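Long-range contact in protein Bug27 (Bordetella pertussis, PDB 2QPQ), which probably captures a small solute in the periplasm by a Venus flytrap mechanism, as a solute-binding protein of the Bug family: residues R27-Y32 / K252-D257. Numbering follows the deposited sequence.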
loop_
_atom_site.group_PDB
_atom_site.type_symbol
_atom_site.label_atom_id
_atom_site.label_comp_id
_atom_site.label_asym_id
_atom_site.label_seq_id
_atom_site.Cartn_x
_atom_site.Cartn_y
_atom_site.Cartn_z
ATOM N N ARG A 27 -1.623 3.626 -14.343
ATOM C CA ARG A 27 -1.212 4.178 -15.641
ATOM C C ARG A 27 -0.544 3.117 -16.532
ATOM O O ARG A 27 -0.742 3.140 -17.769
ATOM C CB ARG A 27 -0.309 5.425 -15.436
ATOM C CG ARG A 27 -1.110 6.553 -14.837
ATOM C CD ARG A 27 -0.338 7.820 -14.624
ATOM N NE ARG A 27 -1.231 8.830 -14.028
ATOM C CZ ARG A 27 -2.068 9.602 -14.708
ATOM N NH1 ARG A 27 -2.134 9.506 -16.047
ATOM N NH2 ARG A 27 -2.826 10.483 -14.055
ATOM N N LEU A 28 0.185 2.178 -15.908
ATOM C CA LEU A 28 0.812 1.061 -16.637
ATOM C C LEU A 28 -0.297 0.162 -17.231
ATOM O O LEU A 28 -0.284 -0.153 -18.443
ATOM C CB LEU A 28 1.790 0.287 -15.735
ATOM C CG LEU A 28 2.635 -0.931 -16.179
ATOM C CD1 LEU A 28 3.643 -0.533 -17.236
ATOM C CD2 LEU A 28 3.372 -1.531 -15.010
ATOM N N ILE A 29 -1.246 -0.239 -16.385
ATOM C CA ILE A 29 -2.430 -0.990 -16.831
ATOM C C ILE A 29 -3.192 -0.251 -17.930
ATOM O O ILE A 29 -3.493 -0.830 -18.985
ATOM C CB ILE A 29 -3.393 -1.360 -15.632
ATOM C CG1 ILE A 29 -2.745 -2.368 -14.694
ATOM C CG2 ILE A 29 -4.742 -1.964 -16.122
ATOM C CD1 ILE A 29 -3.385 -2.348 -13.270
ATOM N N GLY A 30 -3.469 1.028 -17.705
ATOM C CA GLY A 30 -4.292 1.823 -18.606
ATOM C C GLY A 30 -3.727 1.902 -20.018
ATOM O O GLY A 30 -4.478 1.815 -20.995
ATOM N N ASN A 31 -2.403 2.073 -20.081
ATOM C CA ASN A 31 -1.576 2.039 -21.285
ATOM C C ASN A 31 -1.742 0.784 -22.140
ATOM O O ASN A 31 -1.957 0.881 -23.332
ATOM C CB ASN A 31 -0.085 2.243 -20.917
ATOM C CG ASN A 31 0.857 2.227 -22.159
ATOM O OD1 ASN A 31 1.692 1.308 -22.335
ATOM N ND2 ASN A 31 0.724 3.254 -23.017
ATOM N N TYR A 32 -1.585 -0.383 -21.539
ATOM C CA TYR A 32 -1.703 -1.650 -22.257
ATOM C C TYR A 32 -3.146 -2.111 -22.484
ATOM O O TYR A 32 -3.418 -2.851 -23.423
ATOM C CB TYR A 32 -0.916 -2.735 -21.550
ATOM C CG TYR A 32 0.565 -2.480 -21.559
ATOM C CD1 TYR A 32 1.301 -2.614 -22.725
ATOM C CD2 TYR A 32 1.231 -2.103 -20.393
ATOM C CE1 TYR A 32 2.669 -2.366 -22.752
ATOM C CE2 TYR A 32 2.601 -1.863 -20.400
ATOM C CZ TYR A 32 3.316 -2.003 -21.591
ATOM O OH TYR A 32 4.672 -1.755 -21.600
ATOM N N LYS A 252 -3.821 -10.392 -18.348
ATOM C CA LYS A 252 -3.038 -10.461 -19.573
ATOM C C LYS A 252 -1.961 -9.358 -19.660
ATOM O O LYS A 252 -0.824 -9.635 -20.035
ATOM C CB LYS A 252 -3.943 -10.460 -20.820
ATOM C CG LYS A 252 -4.401 -11.882 -21.182
ATOM C CD LYS A 252 -5.673 -11.904 -22.019
ATOM C CE LYS A 252 -6.241 -13.340 -22.179
ATOM N NZ LYS A 252 -7.699 -13.366 -22.636
ATOM N N VAL A 253 -2.322 -8.133 -19.285
ATOM C CA VAL A 253 -1.344 -7.050 -19.127
ATOM C C VAL A 253 -0.259 -7.391 -18.116
ATOM O O VAL A 253 0.926 -7.214 -18.398
ATOM C CB VAL A 253 -2.000 -5.698 -18.724
ATOM C CG1 VAL A 253 -0.916 -4.650 -18.441
ATOM C CG2 VAL A 253 -2.909 -5.208 -19.814
ATOM N N MET A 254 -0.650 -7.870 -16.941
ATOM C CA MET A 254 0.313 -8.164 -15.895
ATOM C C MET A 254 1.282 -9.291 -16.300
ATOM O O MET A 254 2.460 -9.293 -15.890
ATOM C CB MET A 254 -0.373 -8.454 -14.559
ATOM C CG MET A 254 -1.204 -7.269 -14.039
ATOM S SD MET A 254 -0.194 -5.803 -13.753
ATOM C CE MET A 254 -0.657 -4.716 -15.030
ATOM N N GLN A 255 0.794 -10.200 -17.144
ATOM C CA GLN A 255 1.598 -11.320 -17.651
ATOM C C GLN A 255 2.692 -10.924 -18.658
ATOM O O GLN A 255 3.561 -11.734 -18.973
ATOM C CB GLN A 255 0.667 -12.359 -18.270
ATOM C CG GLN A 255 -0.112 -13.150 -17.226
ATOM C CD GLN A 255 -1.293 -13.888 -17.826
ATOM O OE1 GLN A 255 -1.391 -14.045 -19.065
ATOM N NE2 GLN A 255 -2.207 -14.351 -16.964
ATOM N N ARG A 256 2.637 -9.711 -19.192
ATOM C CA ARG A 256 3.643 -9.248 -20.145
ATOM C C ARG A 256 5.051 -9.345 -19.533
ATOM O O ARG A 256 5.226 -8.999 -18.364
ATOM C CB ARG A 256 3.346 -7.810 -20.561
ATOM C CG ARG A 256 2.058 -7.612 -21.317
ATOM C CD ARG A 256 1.893 -6.158 -21.614
ATOM N NE ARG A 256 2.991 -5.672 -22.447
ATOM C CZ ARG A 256 2.916 -5.456 -23.765
ATOM N NH1 ARG A 256 1.781 -5.663 -24.416
ATOM N NH2 ARG A 256 3.974 -4.998 -24.430
ATOM N N ASP A 257 6.043 -9.848 -20.296
ATOM C CA ASP A 257 7.447 -9.873 -19.827
ATOM C C ASP A 257 7.908 -8.474 -19.430
ATOM O O ASP A 257 8.558 -8.281 -18.395
ATOM C CB ASP A 257 8.414 -10.333 -20.941
ATOM C CG ASP A 257 8.285 -11.779 -21.297
ATOM O OD1 ASP A 257 7.828 -12.608 -20.473
ATOM O OD2 ASP A 257 8.717 -12.094 -22.439
#
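Tyr32 of helix 21-35, in one lobe of the Venus flytrap fold, lies against Val253, near the end of helix 240-254, and Arg256 in the turn that follows. CB of Tyr32 rests on the isopropyl group of Val253, 3.6 Å from CG2 and 3.7 Å from CG1; a short branched residue lets the helices approach, with Tyr32 CA only 6.3 Å from Val253 CA. Next, CG of Tyr32 comes under Arg256 CD, which sits 3.9 Å from the ring centroid and 17° off its normal, a CH-pi contact. CD2 turns back to Val253 CG1, whereas CD1 and CE1 run beneath the guanidinium, tilted 24° from the ring, and CZ lies 3.8 Å from Arg256 NE. Arginine suits this place because its CD methylene and flat head can both lie on an aromatic face, and a bend at chi3 (61°) folds the head over the ring. Asp258 takes NE in a salt bridge at the start of helix 257-266, which Arg256 N-caps. Deeper in, Met254 CE, on a flexible chain, comes to 4.0 Å from Ile29 CD1, and both residues touch Val99 of strand 93-109. Tyrosine's flat ring serves two neighbours: opposite Arg256, Asn31 OD1 stands 3.6 Å above the plane of Tyr32, over its centre.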